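Local coordinates for protein glutamate--cysteine ligase GshA (Methylobacillus flagellatus KT, PDB 3K1T) that probably acts as a ligase that joins glutamate to cysteine, the first step on the way to glutathione, at residues Val341-Ile346 with Asn371-His376; Phe212-Arg217 with Leu413-Ile418; Tyr236-Gly241 with Ala255-Ser260. All coordinates share one frame; numbering follows the deposited sequence. Where two conformers were deposited one is given.

Contact 1. Residues Val341-Ile346 with Asn371-His376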
loop_
_atom_site.group_PDB
_atom_site.type_symbol
_atom_site.label_atom_id
_atom_site.label_comp_id
_atom_site.label_asym_id
_atom_site.label_seq_id
_atom_site.Cartn_x
_atom_site.Cartn_y
_atom_site.Cartn_z
ATOM N N VAL A 341 -3.626 14.466 29.035
ATOM C CA VAL A 341 -4.550 13.522 28.402
ATOM C C VAL A 341 -4.248 13.440 26.880
ATOM O O VAL A 341 -3.907 14.455 26.232
ATOM C CB VAL A 341 -5.977 13.936 28.635
ATOM C CG1 VAL A 341 -6.957 13.076 27.778
ATOM C CG2 VAL A 341 -6.284 13.833 30.150
ATOM N N ALA A 342 -4.317 12.243 26.331
ATOM C CA ALA A 342 -4.076 12.015 24.911
ATOM C C ALA A 342 -5.222 11.199 24.337
ATOM O O ALA A 342 -5.824 10.396 25.057
ATOM C CB ALA A 342 -2.752 11.279 24.712
ATOM N N GLU A 343 -5.527 11.383 23.038
ATOM C CA GLU A 343 -6.516 10.572 22.366
ATOM C C GLU A 343 -6.161 10.420 20.887
ATOM O O GLU A 343 -5.732 11.381 20.259
ATOM C CB GLU A 343 -7.948 11.103 22.565
ATOM C CG GLU A 343 -8.192 12.585 22.218
ATOM C CD GLU A 343 -9.524 13.059 22.743
ATOM O OE1 GLU A 343 -10.549 12.612 22.166
ATOM O OE2 GLU A 343 -9.554 13.837 23.737
ATOM N N PRO A 344 -6.321 9.209 20.341
ATOM C CA PRO A 344 -5.787 8.933 19.001
ATOM C C PRO A 344 -6.718 9.288 17.844
ATOM O O PRO A 344 -7.959 9.253 17.966
ATOM C CB PRO A 344 -5.574 7.400 19.015
ATOM C CG PRO A 344 -6.675 6.939 19.937
ATOM C CD PRO A 344 -6.683 7.966 21.046
ATOM N N VAL A 345 -6.069 9.598 16.722
ATOM C CA VAL A 345 -6.701 9.881 15.430
ATOM C C VAL A 345 -6.085 8.925 14.395
ATOM O O VAL A 345 -4.863 8.938 14.228
ATOM C CB VAL A 345 -6.384 11.324 14.971
ATOM C CG1 VAL A 345 -7.182 11.673 13.693
ATOM C CG2 VAL A 345 -6.635 12.334 16.086
ATOM N N ILE A 346 -6.902 8.124 13.725
ATOM C CA ILE A 346 -6.457 7.126 12.784
ATOM C C ILE A 346 -6.751 7.621 11.355
ATOM O O ILE A 346 -7.898 7.981 11.049
ATOM C CB ILE A 346 -7.196 5.766 13.006
ATOM C CG1 ILE A 346 -7.154 5.302 14.481
ATOM C CG2 ILE A 346 -6.654 4.687 11.999
ATOM C CD1 ILE A 346 -5.877 5.296 15.085
ATOM N N ASN A 371 -13.493 16.158 28.769
ATOM C CA ASN A 371 -13.593 17.314 27.830
ATOM C C ASN A 371 -13.012 16.996 26.449
ATOM O O ASN A 371 -11.914 16.436 26.336
ATOM C CB ASN A 371 -12.848 18.549 28.401
ATOM C CG ASN A 371 -13.444 19.080 29.741
ATOM O OD1 ASN A 371 -14.618 18.913 30.017
ATOM N ND2 ASN A 371 -12.596 19.714 30.567
ATOM N N ALA A 372 -13.719 17.407 25.398
ATOM C CA ALA A 372 -13.216 17.282 24.025
ATOM C C ALA A 372 -12.141 18.361 23.875
ATOM O O ALA A 372 -12.320 19.453 24.386
ATOM C CB ALA A 372 -14.361 17.484 23.010
ATOM N N PRO A 373 -11.000 18.058 23.241
ATOM C CA PRO A 373 -9.929 19.053 23.218
ATOM C C PRO A 373 -10.132 20.208 22.214
ATOM O O PRO A 373 -9.482 21.255 22.340
ATOM C CB PRO A 373 -8.709 18.230 22.806
ATOM C CG PRO A 373 -9.271 17.165 21.966
ATOM C CD PRO A 373 -10.549 16.784 22.682
ATOM N N GLY A 374 -10.993 20.020 21.226
ATOM C CA GLY A 374 -11.117 21.026 20.153
ATOM C C GLY A 374 -9.758 21.270 19.501
ATOM O O GLY A 374 -9.072 20.328 19.098
HETATM N N MSE A 375 -9.373 22.542 19.437
HETATM C CA MSE A 375 -8.084 22.968 18.882
HETATM C C MSE A 375 -6.974 22.961 19.896
HETATM O O MSE A 375 -5.836 23.194 19.548
HETATM C CB MSE A 375 -8.197 24.427 18.401
HETATM C CG MSE A 375 -9.187 24.615 17.280
HETATM SE SE MSE A 375 -8.631 23.524 15.733
HETATM C CE MSE A 375 -6.732 24.047 15.537
ATOM N N HIS A 376 -7.304 22.739 21.161
ATOM C CA HIS A 376 -6.331 22.821 22.241
ATOM C C HIS A 376 -5.577 21.497 22.453
ATOM O O HIS A 376 -5.790 20.760 23.442
ATOM C CB HIS A 376 -7.038 23.281 23.520
ATOM C CG HIS A 376 -7.725 24.601 23.356
ATOM N ND1 HIS A 376 -9.083 24.716 23.129
ATOM C CD2 HIS A 376 -7.228 25.859 23.290
ATOM C CE1 HIS A 376 -9.399 25.991 22.980
ATOM N NE2 HIS A 376 -8.294 26.704 23.079
#
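Glu-343 of the strand and Pro-373 of the loop come at each other from opposite directions, and their side chains carry almost the whole of this small contact. The strand enters at Val-341, whose branched side chain packs on His-361 of the neighbouring strand 352-361, a good place for a beta-branched residue. Ala-342 turns to the other face of the sheet, its small methyl making few demands. At Glu-343 the chain swings back: CG sits between the backbone N and the carbonyl carbon (chi1 53°), and from there the side chain runs out extended toward the loop. Its OE2 lies 3.3 Å from CD of Pro-373, the ring carbon next to the amide nitrogen and so slightly polarised, while Glu-343 CD keeps 3.9 Å from Pro-373 CD. The carboxylate is buried, and its OE2 takes a salt bridge with Arg-51 and a hydrogen bond with His-361. Arg-51 NH2 also bonds to the carbonyl of Asn-371, and thus clasps both segments. Farther on, Pro-344 and Ile-346 rest on Tyr-405 of helix 398-421, and Val-345 packs on Arg-359. Pro-373 opens a type II' beta turn closed by His-376 N to Pro-373 O at 2.9 Å. Gly-374 takes its second position, where phi is positive (56°) and a residue without a side chain is at ease; its N bonds a glycerol, probably from the crystallisation liquor, and the Glu-343 side chain comes within about 3 Å of bound glycerol. The contact belongs to an antiparallel sheet: the loop joining strands 352-361 and 377-381 folds back on strand 340-349, and the glycerol may mark a pocket there.

Contact 2. Residues Phe212-Arg217 with Leu413-Ile418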
loop_
_atom_site.group_PDB
_atom_site.type_symbol
_atom_site.label_atom_id
_atom_site.label_comp_id
_atom_site.label_asym_id
_atom_site.label_seq_id
_atom_site.Cartn_x
_atom_site.Cartn_y
_atom_site.Cartn_z
ATOM N N PHE A 212 -24.881 8.125 13.242
ATOM C CA PHE A 212 -24.874 7.258 14.436
ATOM C C PHE A 212 -25.676 5.987 14.175
ATOM O O PHE A 212 -25.287 4.926 14.607
ATOM C CB PHE A 212 -25.386 8.025 15.658
ATOM C CG PHE A 212 -24.602 9.301 15.918
ATOM C CD1 PHE A 212 -23.390 9.269 16.567
ATOM C CD2 PHE A 212 -25.011 10.514 15.374
ATOM C CE1 PHE A 212 -22.632 10.446 16.788
ATOM C CE2 PHE A 212 -24.243 11.697 15.569
ATOM C CZ PHE A 212 -23.053 11.636 16.303
ATOM N N THR A 213 -26.776 6.103 13.440
ATOM C CA THR A 213 -27.579 4.959 13.026
ATOM C C THR A 213 -26.775 4.029 12.107
ATOM O O THR A 213 -26.849 2.807 12.205
ATOM C CB THR A 213 -28.871 5.432 12.298
ATOM O OG1 THR A 213 -29.605 6.322 13.152
ATOM C CG2 THR A 213 -29.753 4.251 11.921
ATOM N N ALA A 214 -26.001 4.616 11.195
ATOM C CA ALA A 214 -25.223 3.815 10.256
ATOM C C ALA A 214 -24.142 3.013 11.018
ATOM O O ALA A 214 -23.949 1.838 10.753
ATOM C CB ALA A 214 -24.576 4.694 9.125
ATOM N N TYR A 215 -23.496 3.638 12.000
ATOM C CA TYR A 215 -22.507 2.943 12.818
ATOM C C TYR A 215 -23.176 1.838 13.677
ATOM O O TYR A 215 -22.666 0.732 13.746
ATOM C CB TYR A 215 -21.687 3.926 13.655
ATOM C CG TYR A 215 -20.564 3.247 14.411
ATOM C CD1 TYR A 215 -19.492 2.675 13.728
ATOM C CD2 TYR A 215 -20.578 3.165 15.792
ATOM C CE1 TYR A 215 -18.459 2.036 14.408
ATOM C CE2 TYR A 215 -19.549 2.524 16.495
ATOM C CZ TYR A 215 -18.483 1.973 15.794
ATOM O OH TYR A 215 -17.475 1.320 16.478
ATOM N N ASP A 216 -24.361 2.102 14.244
ATOM C CA ASP A 216 -25.130 1.050 14.892
ATOM C C ASP A 216 -25.311 -0.178 14.006
ATOM O O ASP A 216 -25.106 -1.304 14.452
ATOM C CB ASP A 216 -26.547 1.516 15.285
ATOM C CG ASP A 216 -26.599 2.410 16.502
ATOM O OD1 ASP A 216 -25.582 2.657 17.177
ATOM O OD2 ASP A 216 -27.757 2.837 16.825
ATOM N N ARG A 217 -25.717 0.027 12.758
ATOM C CA ARG A 217 -25.937 -1.073 11.820
ATOM C C ARG A 217 -24.646 -1.857 11.559
ATOM O O ARG A 217 -24.664 -3.060 11.504
ATOM C CB ARG A 217 -26.468 -0.547 10.481
ATOM C CG ARG A 217 -27.918 -0.068 10.557
ATOM C CD ARG A 217 -28.209 0.945 9.442
ATOM N NE ARG A 217 -28.086 0.376 8.091
ATOM C CZ ARG A 217 -27.877 1.107 6.989
ATOM N NH1 ARG A 217 -27.727 2.430 7.084
ATOM N NH2 ARG A 217 -27.785 0.515 5.797
ATOM N N LEU A 413 -15.220 4.041 9.318
ATOM C CA LEU A 413 -15.113 4.330 7.879
ATOM C C LEU A 413 -16.214 3.689 7.055
ATOM O O LEU A 413 -16.838 4.341 6.192
ATOM C CB LEU A 413 -13.742 3.883 7.337
ATOM C CG LEU A 413 -13.427 4.294 5.905
ATOM C CD1 LEU A 413 -13.085 5.774 5.909
ATOM C CD2 LEU A 413 -12.246 3.457 5.310
ATOM N N LEU A 414 -16.486 2.416 7.319
ATOM C CA LEU A 414 -17.540 1.699 6.618
ATOM C C LEU A 414 -18.913 2.357 6.868
ATOM O O LEU A 414 -19.709 2.589 5.922
ATOM C CB LEU A 414 -17.559 0.224 7.091
ATOM C CG LEU A 414 -18.645 -0.675 6.516
ATOM C CD1 LEU A 414 -18.578 -0.675 4.960
ATOM C CD2 LEU A 414 -18.500 -2.107 7.067
ATOM N N ALA A 415 -19.162 2.716 8.118
ATOM C CA ALA A 415 -20.398 3.373 8.451
ATOM C C ALA A 415 -20.572 4.701 7.689
ATOM O O ALA A 415 -21.680 4.980 7.174
ATOM C CB ALA A 415 -20.506 3.611 9.994
ATOM N N ALA A 416 -19.518 5.510 7.642
ATOM C CA ALA A 416 -19.538 6.798 6.905
ATOM C C ALA A 416 -19.787 6.575 5.400
ATOM O O ALA A 416 -20.567 7.340 4.782
ATOM C CB ALA A 416 -18.262 7.567 7.122
ATOM N N THR A 417 -19.199 5.513 4.854
ATOM C CA THR A 417 -19.347 5.130 3.450
ATOM C C THR A 417 -20.811 4.776 3.135
ATOM O O THR A 417 -21.394 5.268 2.155
ATOM C CB THR A 417 -18.450 3.923 3.116
ATOM O OG1 THR A 417 -17.105 4.281 3.405
ATOM C CG2 THR A 417 -18.591 3.471 1.621
ATOM N N ILE A 418 -21.397 3.956 3.992
ATOM C CA ILE A 418 -22.811 3.571 3.887
ATOM C C ILE A 418 -23.708 4.820 4.002
ATOM O O ILE A 418 -24.571 5.062 3.124
ATOM C CB ILE A 418 -23.183 2.475 4.914
ATOM C CG1 ILE A 418 -22.432 1.180 4.599
ATOM C CG2 ILE A 418 -24.724 2.246 4.953
ATOM C CD1 ILE A 418 -22.466 0.086 5.722
#
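The carbonyl oxygen of Leu-413 is gripped twice by Thr-417: the backbone N donates over 3.0 Å to Leu-413 O, the usual helical bond, and the hydroxyl OG1 reaches the same Leu-413 O at 2.8 Å. The hydroxyl stands above the carbonyl plane, 39° out of it. Bonding to the carbonyl one turn back lets a threonine satisfy its hydroxyl inside a buried helix. Ala-415, on the side of the helix facing segment 212-217, makes the main contact. Two helices, 210-226 and 398-421, meet here: the axes of segments 212-217 and 413-418 approach to 8.3 Å, with 123° between their N-to-C directions, a close crossing that small residues allow. Ala-415 is the chief intruder: its CB lies 3.5 Å from CA of Tyr-215, nearly against the backbone. In return the methyl of Ala-214 approaches the Ala-415 backbone, CB to O 3.5 Å. The Tyr-215 ring, with CG anti to the backbone N (chi1 -174°), is carried beside the crossing and offers its edge to the Ala-415 methyl, CD1 to CB 4.0 Å, while its hydroxyl goes on to bond the carbonyl of Leu-233. At the more exposed end, Arg-217 bends at its third torsion and brings its guanidinium obliquely to Ile-418, NH2 to CG2 3.6 Å. The charge itself is met by Glu-422 in a salt bridge.

Contact 3. Residues Tyr236-Gly241 with Ala255-Ser260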
loop_
_atom_site.group_PDB
_atom_site.type_symbol
_atom_site.label_atom_id
_atom_site.label_comp_id
_atom_site.label_asym_id
_atom_site.label_seq_id
_atom_site.Cartn_x
_atom_site.Cartn_y
_atom_site.Cartn_z
ATOM N N TYR A 236 -24.103 4.699 23.296
ATOM C CA TYR A 236 -25.549 4.863 23.152
ATOM C C TYR A 236 -25.826 6.277 22.653
ATOM O O TYR A 236 -25.046 7.215 22.894
ATOM C CB TYR A 236 -26.252 4.690 24.507
ATOM C CG TYR A 236 -26.276 3.290 25.077
ATOM C CD1 TYR A 236 -26.704 2.208 24.311
ATOM C CD2 TYR A 236 -25.891 3.055 26.399
ATOM C CE1 TYR A 236 -26.764 0.922 24.855
ATOM C CE2 TYR A 236 -25.963 1.811 26.952
ATOM C CZ TYR A 236 -26.401 0.739 26.188
ATOM O OH TYR A 236 -26.463 -0.515 26.741
ATOM N N PHE A 237 -26.950 6.449 21.980
ATOM C CA PHE A 237 -27.408 7.801 21.639
ATOM C C PHE A 237 -28.939 7.907 21.557
ATOM O O PHE A 237 -29.665 6.914 21.501
ATOM C CB PHE A 237 -26.742 8.305 20.343
ATOM C CG PHE A 237 -27.390 7.807 19.080
ATOM C CD1 PHE A 237 -27.142 6.530 18.614
ATOM C CD2 PHE A 237 -28.266 8.617 18.366
ATOM C CE1 PHE A 237 -27.770 6.039 17.464
ATOM C CE2 PHE A 237 -28.901 8.124 17.208
ATOM C CZ PHE A 237 -28.651 6.838 16.769
ATOM N N ASP A 238 -29.400 9.137 21.508
ATOM C CA ASP A 238 -30.843 9.427 21.259
ATOM C C ASP A 238 -30.919 10.789 20.555
ATOM O O ASP A 238 -29.909 11.503 20.455
ATOM C CB ASP A 238 -31.588 9.400 22.599
ATOM C CG ASP A 238 -33.132 9.326 22.451
ATOM O OD1 ASP A 238 -33.648 9.097 21.333
ATOM O OD2 ASP A 238 -33.806 9.529 23.491
ATOM N N THR A 239 -32.108 11.167 20.081
ATOM C CA THR A 239 -32.281 12.429 19.402
ATOM C C THR A 239 -33.588 13.096 19.826
ATOM O O THR A 239 -34.511 12.449 20.347
ATOM C CB THR A 239 -32.377 12.250 17.864
ATOM O OG1 THR A 239 -33.532 11.467 17.578
ATOM C CG2 THR A 239 -31.164 11.584 17.269
ATOM N N CYS A 240 -33.647 14.409 19.663
ATOM C CA CYS A 240 -34.946 15.043 19.509
ATOM C C CYS A 240 -34.946 16.093 18.433
ATOM O O CYS A 240 -33.916 16.322 17.801
ATOM C CB CYS A 240 -35.486 15.537 20.795
ATOM S SG CYS A 240 -34.659 16.892 21.463
ATOM N N GLY A 241 -36.128 16.641 18.142
ATOM C CA GLY A 241 -36.264 17.596 17.047
ATOM C C GLY A 241 -35.669 18.935 17.400
ATOM O O GLY A 241 -35.012 19.081 18.428
ATOM N N ALA A 255 -34.712 17.067 29.120
ATOM C CA ALA A 255 -34.340 16.533 30.433
ATOM C C ALA A 255 -34.666 15.051 30.534
ATOM O O ALA A 255 -33.865 14.267 31.081
ATOM C CB ALA A 255 -35.020 17.331 31.594
ATOM N N GLU A 256 -35.828 14.662 30.018
ATOM C CA GLU A 256 -36.278 13.279 30.117
ATOM C C GLU A 256 -35.359 12.397 29.278
ATOM O O GLU A 256 -35.037 11.291 29.667
ATOM C CB GLU A 256 -37.729 13.109 29.620
ATOM C CG GLU A 256 -38.794 13.654 30.593
ATOM C CD GLU A 256 -40.196 13.896 29.965
ATOM O OE1 GLU A 256 -40.395 13.763 28.708
ATOM O OE2 GLU A 256 -41.108 14.231 30.771
ATOM N N LYS A 257 -34.980 12.886 28.111
ATOM C CA LYS A 257 -34.090 12.102 27.250
ATOM C C LYS A 257 -32.688 11.982 27.830
ATOM O O LYS A 257 -32.077 10.926 27.708
ATOM C CB LYS A 257 -34.065 12.645 25.844
ATOM C CG LYS A 257 -35.378 12.312 25.102
ATOM C CD LYS A 257 -35.446 13.003 23.802
ATOM C CE LYS A 257 -36.828 12.822 23.169
ATOM N NZ LYS A 257 -36.816 11.569 22.451
ATOM N N VAL A 258 -32.207 13.038 28.471
ATOM C CA VAL A 258 -30.915 12.983 29.175
ATOM C C VAL A 258 -30.976 11.956 30.293
ATOM O O VAL A 258 -30.081 11.128 30.403
ATOM C CB VAL A 258 -30.448 14.368 29.673
ATOM C CG1 VAL A 258 -29.227 14.248 30.667
ATOM C CG2 VAL A 258 -30.149 15.264 28.476
ATOM N N ASP A 259 -32.058 11.966 31.072
ATOM C CA ASP A 259 -32.210 11.056 32.194
ATOM C C ASP A 259 -32.212 9.608 31.709
ATOM O O ASP A 259 -31.554 8.745 32.290
ATOM C CB ASP A 259 -33.497 11.379 32.957
ATOM C CG ASP A 259 -33.540 10.755 34.324
ATOM O OD1 ASP A 259 -32.849 11.261 35.227
ATOM O OD2 ASP A 259 -34.269 9.757 34.489
ATOM N N SER A 260 -32.939 9.356 30.630
ATOM C CA SER A 260 -33.070 8.002 30.100
ATOM C C SER A 260 -31.733 7.472 29.558
ATOM O O SER A 260 -31.383 6.296 29.745
ATOM C CB SER A 260 -34.135 7.988 29.001
ATOM O OG SER A 260 -34.306 6.682 28.496
HETATM O O HOH W 1 -32.753 9.030 25.883
HETATM O O HOH W 2 -36.225 8.527 23.755
#
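Strand 237-241 and helix segment 255-260 run almost exactly antiparallel, at 174°, with their axes 9.3 Å apart. Nearly everything between them passes through Lys-257, whose aliphatic chain spans that gap. It stays extended until the last torsion, where a bend (chi4 -85°) turns NZ to the carbonyl of Thr-239; NZ donates to Thr-239 O at 3.2 Å, nearly in line with the C=O bond. The side chain of Thr-239 leaves in the direction away from the helix, and it is the backbone carbonyl that meets the lysine. This is a helix laid over an antiparallel four-stranded sheet, in which 237-241 is the outermost strand within the chain and pairs with strand 324-329. Asp-238 crosses the lysine at about a right angle: its OD2 lies 3.6 Å from Lys-257 CG, but stands 3.8 Å from NZ, a long salt bridge. Water fills in around that carboxylate oxygen. One molecule donates to Asp-238 OD2 and also to the Lys-257 carbonyl oxygen; another donates to OD2 and accepts a weak bond from NZ. The other oxygen, OD1, takes from the N of Thr-239 a weak bond that may steady the carboxylate. Losing the amine by putting a leucine in place of Lys-257 would probably leave Thr-239 O without its donor and Asp-238 without its nearby positive charge. On the more buried side, CB of Cys-240 touches Lys-257 CE at 3.8 Å, a compact residue leaving room for the lysine chain.

How the contacts relate
Contacts 2 and 3 touch: the ring of Phe-237, a strand residue of contact 3, packs on helix 210-226, its CE1 lying 3.3 Å from Asp-216 OD2 and 3.6 Å from Phe-212 CB. Their centres are 20 Å apart, with helix and strand consecutive in the chain. Contact 1 stands off from both, about 22 Å from contact 2 and 25 Å from contact 3 between centres, with nearest atoms about 8 and 15 Å away. Helix 398-421 relates it to contact 2, for Tyr-405 meets Pro-344 and Ile-346 while residues 413-418 cross helix 210-226. Glycerol, probably from the crystallisation liquor, lies about 3 Å from both Glu-343 and Arg-217 side chains, at well-separated places.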